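Local coordinates for rhamnosidase B (Bacillus sp., PDB 2OKX), which hydrolyses terminal alpha-L-rhamnose residues from glycosides as a family 78 glycoside hydrolase, probably with inversion at the anomeric carbon, at residues A[647-650]-A[651-655]; A[694-697]-A[698-702]; A[855-858]-A[859-862]. One frame throughout, in Å; residues are numbered along the deposited sequence.

Interaction 1: residues A[647-650]-A[651-655]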
loop_
_atom_site.group_PDB
_atom_site.type_symbol
_atom_site.label_atom_id
_atom_site.label_comp_id
_atom_site.label_asym_id
_atom_site.label_seq_id
_atom_site.Cartn_x
_atom_site.Cartn_y
_atom_site.Cartn_z
ATOM N N GLU A 647 19.387 -4.542 -23.626
ATOM C CA GLU A 647 20.157 -3.339 -23.929
ATOM C C GLU A 647 19.277 -2.184 -24.392
ATOM O O GLU A 647 19.582 -1.022 -24.124
ATOM C CB GLU A 647 21.215 -3.646 -24.996
ATOM C CG GLU A 647 22.445 -4.360 -24.451
ATOM C CD GLU A 647 23.437 -4.744 -25.535
ATOM O OE1 GLU A 647 24.599 -5.055 -25.198
ATOM O OE2 GLU A 647 23.054 -4.745 -26.725
ATOM N N ALA A 648 18.191 -2.503 -25.087
ATOM C CA ALA A 648 17.273 -1.483 -25.577
ATOM C C ALA A 648 16.711 -0.685 -24.408
ATOM O O ALA A 648 16.597 0.540 -24.479
ATOM C CB ALA A 648 16.143 -2.128 -26.365
ATOM N N PHE A 649 16.355 -1.378 -23.330
ATOM C CA PHE A 649 15.823 -0.695 -22.161
ATOM C C PHE A 649 16.890 0.190 -21.531
ATOM O O PHE A 649 16.605 1.310 -21.115
ATOM C CB PHE A 649 15.305 -1.699 -21.120
ATOM C CG PHE A 649 15.152 -1.108 -19.744
ATOM C CD1 PHE A 649 16.177 -1.217 -18.810
ATOM C CD2 PHE A 649 14.016 -0.381 -19.409
ATOM C CE1 PHE A 649 16.074 -0.605 -17.564
ATOM C CE2 PHE A 649 13.905 0.235 -18.170
ATOM C CZ PHE A 649 14.938 0.124 -17.244
ATOM N N ALA A 650 18.118 -0.314 -21.457
ATOM C CA ALA A 650 19.215 0.450 -20.873
ATOM C C ALA A 650 19.382 1.776 -21.605
ATOM O O ALA A 650 19.597 2.819 -20.987
ATOM C CB ALA A 650 20.509 -0.353 -20.942
ATOM N N ALA A 651 19.280 1.724 -22.930
ATOM C CA ALA A 651 19.414 2.913 -23.762
ATOM C C ALA A 651 18.264 3.881 -23.503
ATOM O O ALA A 651 18.471 5.093 -23.413
ATOM C CB ALA A 651 19.445 2.514 -25.239
ATOM N N ARG A 652 17.054 3.342 -23.379
ATOM C CA ARG A 652 15.877 4.166 -23.130
ATOM C C ARG A 652 15.908 4.834 -21.764
ATOM O O ARG A 652 15.479 5.978 -21.619
ATOM C CB ARG A 652 14.593 3.333 -23.223
ATOM C CG ARG A 652 14.253 2.803 -24.607
ATOM C CD ARG A 652 12.804 2.336 -24.648
ATOM N NE ARG A 652 12.545 1.225 -23.733
ATOM C CZ ARG A 652 12.761 -0.053 -24.028
ATOM N NH1 ARG A 652 12.500 -0.998 -23.134
ATOM N NH2 ARG A 652 13.224 -0.390 -25.226
ATOM N N ILE A 653 16.420 4.121 -20.764
ATOM C CA ILE A 653 16.452 4.642 -19.402
ATOM C C ILE A 653 17.696 5.447 -19.016
ATOM O O ILE A 653 17.654 6.225 -18.063
ATOM C CB ILE A 653 16.263 3.484 -18.372
ATOM C CG1 ILE A 653 15.579 4.012 -17.112
ATOM C CG2 ILE A 653 17.610 2.865 -18.008
ATOM C CD1 ILE A 653 14.133 4.389 -17.329
ATOM N N TRP A 654 18.797 5.272 -19.744
ATOM C CA TRP A 654 20.032 5.990 -19.414
ATOM C C TRP A 654 19.856 7.492 -19.186
ATOM O O TRP A 654 20.332 8.031 -18.186
ATOM C CB TRP A 654 21.101 5.766 -20.491
ATOM C CG TRP A 654 22.287 6.686 -20.339
ATOM C CD1 TRP A 654 22.758 7.573 -21.266
ATOM C CD2 TRP A 654 23.121 6.840 -19.179
ATOM N NE1 TRP A 654 23.830 8.270 -20.756
ATOM C CE2 TRP A 654 24.074 7.841 -19.479
ATOM C CE3 TRP A 654 23.154 6.231 -17.918
ATOM C CZ2 TRP A 654 25.051 8.249 -18.560
ATOM C CZ3 TRP A 654 24.127 6.637 -17.004
ATOM C CH2 TRP A 654 25.061 7.638 -17.332
ATOM N N PRO A 655 19.183 8.193 -20.114
ATOM C CA PRO A 655 18.983 9.638 -19.951
ATOM C C PRO A 655 18.358 10.022 -18.608
ATOM O O PRO A 655 18.813 10.962 -17.952
ATOM C CB PRO A 655 18.088 9.993 -21.137
ATOM C CG PRO A 655 18.568 9.045 -22.191
ATOM C CD PRO A 655 18.683 7.742 -21.424
#
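The first turns of helix 647-665, one of the helices of the alpha-barrel glycosidase domain, bring Phe-649 together with Arg-652 and Ile-653, three and four residues further along. The backbone follows the alpha-helical i to i+4 pattern: Ile-653 N donates to Phe-649 O at 2.8 Å and Arg-652 N to Ala-648 O at 3.0 Å. The next bond, from Trp-654 N to Ala-650 O, is more bent, with an N-H...O angle of 137°; Pro-655 follows, lacks an amide hydrogen and kinks the helix there.

Phe-649 and Ile-653 lie side by side and point the same way. Ile-653 sets its CB over one face of the Phe-649 ring, 4.2 Å from the centroid, in a CH-pi contact displaced toward the CZ end. With CG of Phe-649 anti to its own N (chi1 162°), the ring runs forward along the helix to meet this branch point. Both side chains are buried against helix 595-603, and Tyr-640 of helix 627-644 meets the Phe-649 ring edge-to-face. Replacing Phe-649 by an alanine would probably open a gap between helix 647-665 and helix 595-603 and leave Ile-653 CB and Tyr-640 without their aromatic partner.

Arg-652 instead folds back toward the helix start. Its chain bends at chi3, laying one face of the guanidinium over Ala-648 O and Phe-649 CA, while the Phe-649 ring plane stands 71° from it. NH1 also forms a salt bridge with Glu-598 of helix 595-603, which would hold the folded chain in place. The end nitrogens straddle two neighbouring residues: NH2 lies 3.6 Å from Ala-648 CB, and NH1 reaches 3.5 Å from Phe-649 CB.

Interaction 2: residues A[694-697]-A[698-702]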
loop_
_atom_site.group_PDB
_atom_site.type_symbol
_atom_site.label_atom_id
_atom_site.label_comp_id
_atom_site.label_asym_id
_atom_site.label_seq_id
_atom_site.Cartn_x
_atom_site.Cartn_y
_atom_site.Cartn_z
ATOM N N ILE A 694 24.582 16.448 6.315
ATOM C CA ILE A 694 25.327 15.308 5.790
ATOM C C ILE A 694 25.047 13.969 6.465
ATOM O O ILE A 694 25.579 13.677 7.536
ATOM C CB ILE A 694 26.849 15.578 5.868
ATOM C CG1 ILE A 694 27.168 16.937 5.243
ATOM C CG2 ILE A 694 27.614 14.488 5.134
ATOM C CD1 ILE A 694 28.623 17.342 5.370
ATOM N N VAL A 695 24.215 13.154 5.824
ATOM C CA VAL A 695 23.888 11.835 6.354
ATOM C C VAL A 695 24.783 10.828 5.634
ATOM O O VAL A 695 24.742 10.703 4.409
ATOM C CB VAL A 695 22.402 11.496 6.120
ATOM C CG1 VAL A 695 22.076 10.138 6.724
ATOM C CG2 VAL A 695 21.526 12.580 6.745
ATOM N N THR A 696 25.590 10.110 6.405
ATOM C CA THR A 696 26.540 9.158 5.846
ATOM C C THR A 696 25.983 8.079 4.919
ATOM O O THR A 696 26.467 7.926 3.799
ATOM C CB THR A 696 27.358 8.479 6.967
ATOM O OG1 THR A 696 27.949 9.485 7.802
ATOM C CG2 THR A 696 28.478 7.627 6.374
ATOM N N HIS A 697 24.963 7.342 5.356
ATOM C CA HIS A 697 24.442 6.277 4.501
ATOM C C HIS A 697 24.079 6.691 3.072
ATOM O O HIS A 697 24.426 5.980 2.128
ATOM C CB HIS A 697 23.269 5.535 5.176
ATOM C CG HIS A 697 22.076 6.389 5.479
ATOM N ND1 HIS A 697 21.391 7.089 4.509
ATOM C CD2 HIS A 697 21.411 6.603 6.638
ATOM C CE1 HIS A 697 20.354 7.696 5.059
ATOM N NE2 HIS A 697 20.343 7.418 6.349
ATOM N N GLN A 698 23.411 7.826 2.884
ATOM C CA GLN A 698 23.070 8.230 1.519
ATOM C C GLN A 698 24.277 8.763 0.751
ATOM O O GLN A 698 24.283 8.784 -0.478
ATOM C CB GLN A 698 21.922 9.249 1.499
ATOM C CG GLN A 698 22.039 10.420 2.461
ATOM C CD GLN A 698 20.808 11.314 2.401
ATOM O OE1 GLN A 698 19.679 10.826 2.397
ATOM N NE2 GLN A 698 21.021 12.624 2.360
ATOM N N ASN A 699 25.304 9.191 1.474
ATOM C CA ASN A 699 26.516 9.669 0.819
ATOM C C ASN A 699 27.193 8.441 0.212
ATOM O O ASN A 699 27.683 8.476 -0.917
ATOM C CB ASN A 699 27.438 10.341 1.837
ATOM C CG ASN A 699 27.272 11.848 1.862
ATOM O OD1 ASN A 699 27.876 12.563 1.058
ATOM N ND2 ASN A 699 26.435 12.339 2.771
ATOM N N LEU A 700 27.191 7.352 0.973
ATOM C CA LEU A 700 27.786 6.094 0.535
ATOM C C LEU A 700 27.038 5.509 -0.663
ATOM O O LEU A 700 27.653 5.049 -1.624
ATOM C CB LEU A 700 27.788 5.094 1.691
ATOM C CG LEU A 700 28.654 5.455 2.903
ATOM C CD1 LEU A 700 28.306 4.553 4.073
ATOM C CD2 LEU A 700 30.134 5.329 2.537
ATOM N N PHE A 701 25.707 5.526 -0.608
ATOM C CA PHE A 701 24.915 4.989 -1.706
ATOM C C PHE A 701 25.037 5.837 -2.970
ATOM O O PHE A 701 24.867 5.333 -4.078
ATOM C CB PHE A 701 23.445 4.848 -1.289
ATOM C CG PHE A 701 23.129 3.540 -0.609
ATOM C CD1 PHE A 701 22.402 3.509 0.578
ATOM C CD2 PHE A 701 23.550 2.333 -1.165
ATOM C CE1 PHE A 701 22.096 2.301 1.203
ATOM C CE2 PHE A 701 23.249 1.116 -0.548
ATOM C CZ PHE A 701 22.519 1.102 0.640
ATOM N N LEU A 702 25.335 7.122 -2.816
ATOM C CA LEU A 702 25.493 7.978 -3.988
ATOM C C LEU A 702 26.739 7.525 -4.748
ATOM O O LEU A 702 26.758 7.500 -5.979
ATOM C CB LEU A 702 25.636 9.447 -3.579
ATOM C CG LEU A 702 25.891 10.443 -4.720
ATOM C CD1 LEU A 702 24.890 10.239 -5.848
ATOM C CD2 LEU A 702 25.793 11.862 -4.178
HETATM O O HOH W 1 23.032 14.223 3.240
#
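The Asn-699 amide turns its ND2 to Val-695 O at 2.9 Å, with a nearly straight N-H...O angle of 167°. The acceptor lies close to the amide plane, yet the donor comes from above the carbonyl plane of Val-695. Ile-694 CG2 also touches ND2, at 3.4 Å, and OD1 accepts from Leu-674 N. A second flat pair is the His-697 imidazole and the Gln-698 amide, whose planes stand 79° apart. Val-695 CG1 lies over one face of the imidazole, 3.2 Å above the ring plane and displaced toward the rim. CG of His-697 sits between its backbone N and carbonyl carbon (chi1 62°), which folds the ring back beside Val-695; NE2 bonds to Gln-689 OE1, which would help set the ring's rotation.

This is the start of helix 696-715, where the short strand 694-695 runs straight into the first turn with Val-695 at the N-cap. Its carbonyl takes a second, weak bond from Asn-699 N. Leu-700 N donates to Thr-696 O at 3.0 Å. Thr-696 CG2 lies alongside Leu-700 CD1, 3.8 Å away, both facing helix 764-772, while Thr-696 OG1 bonds to Ile-749 O. The extended Gln-698 chain passes CG by Val-695 CB at 3.8 Å, and a water accepts from both Gln-698 NE2 and Val-695 N.

Interaction 3: residues A[855-858]-A[859-862]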
loop_
_atom_site.group_PDB
_atom_site.type_symbol
_atom_site.label_atom_id
_atom_site.label_comp_id
_atom_site.label_asym_id
_atom_site.label_seq_id
_atom_site.Cartn_x
_atom_site.Cartn_y
_atom_site.Cartn_z
ATOM N N MET A 855 3.471 -2.852 19.561
ATOM C CA MET A 855 3.095 -3.577 18.353
ATOM C C MET A 855 4.302 -4.300 17.780
ATOM O O MET A 855 5.417 -3.774 17.797
ATOM C CB MET A 855 2.550 -2.619 17.294
ATOM C CG MET A 855 1.310 -1.862 17.708
ATOM S SD MET A 855 0.796 -0.746 16.407
ATOM C CE MET A 855 -0.990 -0.612 16.759
ATOM N N LEU A 856 4.076 -5.504 17.267
ATOM C CA LEU A 856 5.158 -6.276 16.675
ATOM C C LEU A 856 5.690 -5.523 15.460
ATOM O O LEU A 856 6.895 -5.514 15.194
ATOM C CB LEU A 856 4.646 -7.662 16.252
ATOM C CG LEU A 856 4.210 -8.585 17.396
ATOM C CD1 LEU A 856 3.463 -9.805 16.850
ATOM C CD2 LEU A 856 5.441 -9.013 18.188
ATOM N N THR A 857 4.777 -4.879 14.739
ATOM C CA THR A 857 5.098 -4.136 13.524
ATOM C C THR A 857 3.819 -3.417 13.094
ATOM O O THR A 857 2.742 -3.711 13.617
ATOM C CB THR A 857 5.522 -5.115 12.397
ATOM O OG1 THR A 857 5.806 -4.393 11.191
ATOM C CG2 THR A 857 4.404 -6.116 12.129
ATOM N N ARG A 858 3.924 -2.473 12.164
ATOM C CA ARG A 858 2.721 -1.788 11.685
ATOM C C ARG A 858 2.097 -2.742 10.669
ATOM O O ARG A 858 1.111 -3.423 10.955
ATOM C CB ARG A 858 3.065 -0.462 10.999
ATOM C CG ARG A 858 1.825 0.232 10.421
ATOM C CD ARG A 858 2.154 1.406 9.504
ATOM N NE ARG A 858 2.930 1.015 8.328
ATOM C CZ ARG A 858 2.764 1.545 7.118
ATOM N NH1 ARG A 858 1.841 2.482 6.922
ATOM N NH2 ARG A 858 3.534 1.156 6.104
ATOM N N SER A 859 2.694 -2.790 9.482
ATOM C CA SER A 859 2.240 -3.680 8.421
ATOM C C SER A 859 2.848 -5.068 8.633
ATOM O O SER A 859 4.042 -5.197 8.924
ATOM C CB SER A 859 2.682 -3.141 7.066
ATOM O OG SER A 859 2.610 -4.150 6.075
ATOM N N HIS A 860 2.027 -6.104 8.489
ATOM C CA HIS A 860 2.498 -7.472 8.663
ATOM C C HIS A 860 2.864 -8.118 7.333
ATOM O O HIS A 860 3.252 -9.285 7.293
ATOM C CB HIS A 860 1.428 -8.314 9.366
ATOM C CG HIS A 860 1.274 -7.995 10.820
ATOM N ND1 HIS A 860 1.627 -8.880 11.816
ATOM C CD2 HIS A 860 0.853 -6.871 11.447
ATOM C CE1 HIS A 860 1.432 -8.313 12.994
ATOM N NE2 HIS A 860 0.963 -7.094 12.797
ATOM N N CYS A 861 2.746 -7.358 6.249
ATOM C CA CYS A 861 3.046 -7.883 4.920
ATOM C C CYS A 861 3.737 -6.825 4.058
ATOM O O CYS A 861 3.074 -6.034 3.394
ATOM C CB CYS A 861 1.741 -8.342 4.247
ATOM S SG CYS A 861 1.928 -9.117 2.610
ATOM N N HIS A 862 5.069 -6.817 4.087
ATOM C CA HIS A 862 5.881 -5.869 3.317
ATOM C C HIS A 862 6.903 -6.683 2.535
ATOM O O HIS A 862 7.835 -7.234 3.119
ATOM C CB HIS A 862 6.622 -4.902 4.256
ATOM C CG HIS A 862 6.029 -3.528 4.308
ATOM N ND1 HIS A 862 6.723 -2.401 3.919
ATOM C CD2 HIS A 862 4.813 -3.098 4.715
ATOM C CE1 HIS A 862 5.959 -1.336 4.085
ATOM N NE2 HIS A 862 4.795 -1.731 4.568
#
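A side-chain hydrogen bond spans the turn of this loop: Thr-857 OG1 donates to Ser-859 O at 3.0 Å, approaching from above the carbonyl plane. The same hydroxyl is also bonded to Met-842 N, which joins the loop to the segment at Met-842. A second, more doubtful bond runs from Cys-861 N to Ser-859 OG; it would make an ST turn, but the position of the serine hydroxyl is uncertain.

The apolar contact is a CH-pi pair. Thr-857 CG2 stands over the centre of the His-860 imidazole, 3.6 Å from the centroid and only 8° off the ring normal. With OG1 anti to the backbone N (chi1 179°), Thr-857 sends its hydroxyl to Ser-859 while its methyl rests on the ring face, so one side chain serves both contacts. Trp-840 meets the imidazole edge-to-face, and NE2 bonds to Gln-477 OE1 on strand 475-477; together these restrain the ring's tilt.

Charged contacts gather at Arg-858. Its chain turns at chi3 (61°), and salt bridges from NH2 to Glu-841 and from NH1 to Glu-572 fix the guanidinium between two carboxylates. Glu-841 also accepts from Ser-859 N.

A bound glycerol, probably from the crystallisation liquor, lies about 3 Å from the Arg-858 side chain. An arginine held by two glutamates beside such a molecule, on a loop between helices 817-833 and 868-876, is consistent with a pocket of the six-hairpin glycosidase domain.

How the interactions relate
All three contacts belong to the six-hairpin glycosidase domain and follow one another along the chain. Interactions 1 and 2 lie at the starts of helices 647-665 and 696-715, with centres 26 Å apart and nearest atoms about 11 Å apart. The two helices nevertheless pack together, since Ala-650 and Trp-654 touch the later part of helix 696-715. Interaction 3, in the loop before helix 868-876, is nearer the centre of the molecule; its centre is 37 Å from that of interaction 1 and 27 Å from that of interaction 2. Thus two contacts lie on helices of the barrel, while the third joins it to strands 462-472 and 475-477.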